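PDB 3MSO: steroid delta-isomerase from Pseudomonas aeruginosa, which probably isomerises the double bond of delta-5-3-ketosteroids and adopts the SnoaL-like fold of the NTF2 superfamily. Local coordinates for residues L33-A38 / R109-E114. Residues are numbered along the deposited sequence; the frame is centred on the assembly and turned at random.
Sequences LLHPDA and RIVDFE
Leu34 and Ile110 form a single parallel beta bridge, their CA atoms 4.7 Å apart. Two backbone bonds flank Leu34: Ile110 N donates almost straight (178°) to Leu33 O at 2.8 Å, and His35 N returns a bond to Ile110 O, also 2.8 Å. A type I turn, His35 to Ala38, then bends the chain away and back, and Ala38 CA meets Val111 O in a CA-H...O contact of 3.5 Å. On the face shared by Leu34 and Ile110, Leu34 CD2 lies 3.8 Å from Ile110 CB; separately, Ile110 CD1 reaches Leu33 CB. His35 CG is anti to the backbone N (chi1 -175°), which puts the imidazole beside Val111 CG1 and brings His35 CD2 within 3.9 Å of Arg109 CD. Asp37 N donates to His35 ND1 at 3.0 Å and helps fix the ring's rotation; Pro36 CD sits over one face, toward the rim. The Arg109 guanidinium, turned 81° from the imidazole, is salt-bridged through NH1 to Asp105 and Asp107. Val111 and Asp112 form a classic beta bulge opposite Arg103 of strand 94-104. Leu33 packs on helix 9-23 and Leu34 on helix 52-65, and strand 110-118 runs on between strands 38-41 and 94-104 in the curved sheet of the NTF2-like cone.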
loop_
_atom_site.group_PDB
_atom_site.type_symbol
_atom_site.label_atom_id
_atom_site.label_comp_id
_atom_site.label_asym_id
_atom_site.label_seq_id
_atom_site.Cartn_x
_atom_site.Cartn_y
_atom_site.Cartn_z
ATOM N N LEU B 33 17.246 -4.065 25.710
ATOM C CA LEU B 33 16.978 -5.394 25.156
ATOM C C LEU B 33 17.484 -5.562 23.735
ATOM O O LEU B 33 17.559 -6.702 23.248
ATOM C CB LEU B 33 15.460 -5.732 25.227
ATOM C CG LEU B 33 14.742 -5.493 26.573
ATOM C CD1 LEU B 33 13.292 -5.835 26.482
ATOM C CD2 LEU B 33 15.371 -6.288 27.706
ATOM N N LEU B 34 17.807 -4.441 23.056
ATOM C CA LEU B 34 18.244 -4.450 21.659
ATOM C C LEU B 34 19.749 -4.521 21.475
ATOM O O LEU B 34 20.507 -3.946 22.272
ATOM C CB LEU B 34 17.720 -3.216 20.918
ATOM C CG LEU B 34 16.227 -3.005 20.867
ATOM C CD1 LEU B 34 15.921 -1.629 20.305
ATOM C CD2 LEU B 34 15.545 -4.084 20.055
ATOM N N HIS B 35 20.178 -5.186 20.381
ATOM C CA HIS B 35 21.584 -5.250 20.001
ATOM C C HIS B 35 21.846 -3.875 19.396
ATOM O O HIS B 35 20.944 -3.347 18.752
ATOM C CB HIS B 35 21.830 -6.349 18.948
ATOM C CG HIS B 35 23.274 -6.536 18.603
ATOM N ND1 HIS B 35 23.900 -5.729 17.667
ATOM C CD2 HIS B 35 24.186 -7.401 19.108
ATOM C CE1 HIS B 35 25.160 -6.136 17.623
ATOM N NE2 HIS B 35 25.382 -7.139 18.476
ATOM N N PRO B 36 23.019 -3.235 19.597
ATOM C CA PRO B 36 23.238 -1.904 18.994
ATOM C C PRO B 36 22.919 -1.829 17.501
ATOM O O PRO B 36 22.405 -0.816 17.041
ATOM C CB PRO B 36 24.718 -1.627 19.261
ATOM C CG PRO B 36 25.296 -2.938 19.659
ATOM C CD PRO B 36 24.206 -3.662 20.358
ATOM N N ASP B 37 23.173 -2.915 16.771
ATOM C CA ASP B 37 22.952 -3.011 15.336
ATOM C C ASP B 37 21.688 -3.775 14.985
ATOM O O ASP B 37 21.581 -4.294 13.872
ATOM C CB ASP B 37 24.180 -3.664 14.666
ATOM C CG ASP B 37 25.497 -2.955 14.936
ATOM O OD1 ASP B 37 25.500 -1.695 14.989
ATOM O OD2 ASP B 37 26.527 -3.650 15.061
ATOM N N ALA B 38 20.719 -3.830 15.917
ATOM C CA ALA B 38 19.443 -4.525 15.717
ATOM C C ALA B 38 18.721 -4.018 14.468
ATOM O O ALA B 38 18.821 -2.846 14.117
ATOM C CB ALA B 38 18.550 -4.379 16.944
ATOM N N ARG B 109 20.344 -10.599 23.387
ATOM C CA ARG B 109 19.998 -9.315 22.782
ATOM C C ARG B 109 19.157 -9.550 21.527
ATOM O O ARG B 109 19.448 -10.476 20.757
ATOM C CB ARG B 109 21.256 -8.551 22.363
ATOM C CG ARG B 109 22.293 -8.361 23.442
ATOM C CD ARG B 109 23.423 -7.505 22.913
ATOM N NE ARG B 109 24.606 -7.641 23.744
ATOM C CZ ARG B 109 25.568 -8.533 23.531
ATOM N NH1 ARG B 109 25.506 -9.352 22.488
ATOM N NH2 ARG B 109 26.602 -8.611 24.358
ATOM N N ILE B 110 18.136 -8.682 21.304
ATOM C CA ILE B 110 17.295 -8.731 20.106
ATOM C C ILE B 110 18.160 -8.257 18.946
ATOM O O ILE B 110 18.710 -7.166 19.030
ATOM C CB ILE B 110 15.990 -7.889 20.261
ATOM C CG1 ILE B 110 15.061 -8.468 21.373
ATOM C CG2 ILE B 110 15.250 -7.763 18.902
ATOM C CD1 ILE B 110 13.949 -7.511 21.884
ATOM N N VAL B 111 18.298 -9.079 17.886
ATOM C CA VAL B 111 19.085 -8.773 16.685
ATOM C C VAL B 111 18.206 -8.521 15.450
ATOM O O VAL B 111 18.550 -7.696 14.605
ATOM C CB VAL B 111 20.240 -9.772 16.401
ATOM C CG1 VAL B 111 21.229 -9.806 17.560
ATOM C CG2 VAL B 111 19.726 -11.187 16.085
ATOM N N ASP B 112 17.085 -9.226 15.345
ATOM C CA ASP B 112 16.157 -9.092 14.233
ATOM C C ASP B 112 14.700 -9.116 14.763
ATOM O O ASP B 112 14.314 -10.012 15.512
ATOM C CB ASP B 112 16.409 -10.204 13.195
ATOM C CG ASP B 112 15.786 -9.963 11.832
ATOM O OD1 ASP B 112 14.613 -10.347 11.637
ATOM O OD2 ASP B 112 16.492 -9.454 10.942
ATOM N N PHE B 113 13.918 -8.109 14.396
ATOM C CA PHE B 113 12.534 -8.014 14.799
ATOM C C PHE B 113 11.738 -7.796 13.531
ATOM O O PHE B 113 11.780 -6.711 12.939
ATOM C CB PHE B 113 12.335 -6.851 15.768
ATOM C CG PHE B 113 11.104 -6.955 16.639
ATOM C CD1 PHE B 113 9.829 -6.980 16.076
ATOM C CD2 PHE B 113 11.211 -6.951 18.026
ATOM C CE1 PHE B 113 8.691 -7.044 16.881
ATOM C CE2 PHE B 113 10.069 -7.017 18.831
ATOM C CZ PHE B 113 8.816 -7.051 18.250
ATOM N N GLU B 114 11.024 -8.848 13.103
ATOM C CA GLU B 114 10.224 -8.875 11.887
ATOM C C GLU B 114 8.744 -8.972 12.213
ATOM O O GLU B 114 8.321 -9.871 12.938
ATOM C CB GLU B 114 10.694 -10.040 11.035
ATOM C CG GLU B 114 10.096 -10.120 9.653
ATOM C CD GLU B 114 10.716 -11.200 8.787
ATOM O OE1 GLU B 114 11.623 -11.917 9.268
ATOM O OE2 GLU B 114 10.274 -11.338 7.627
#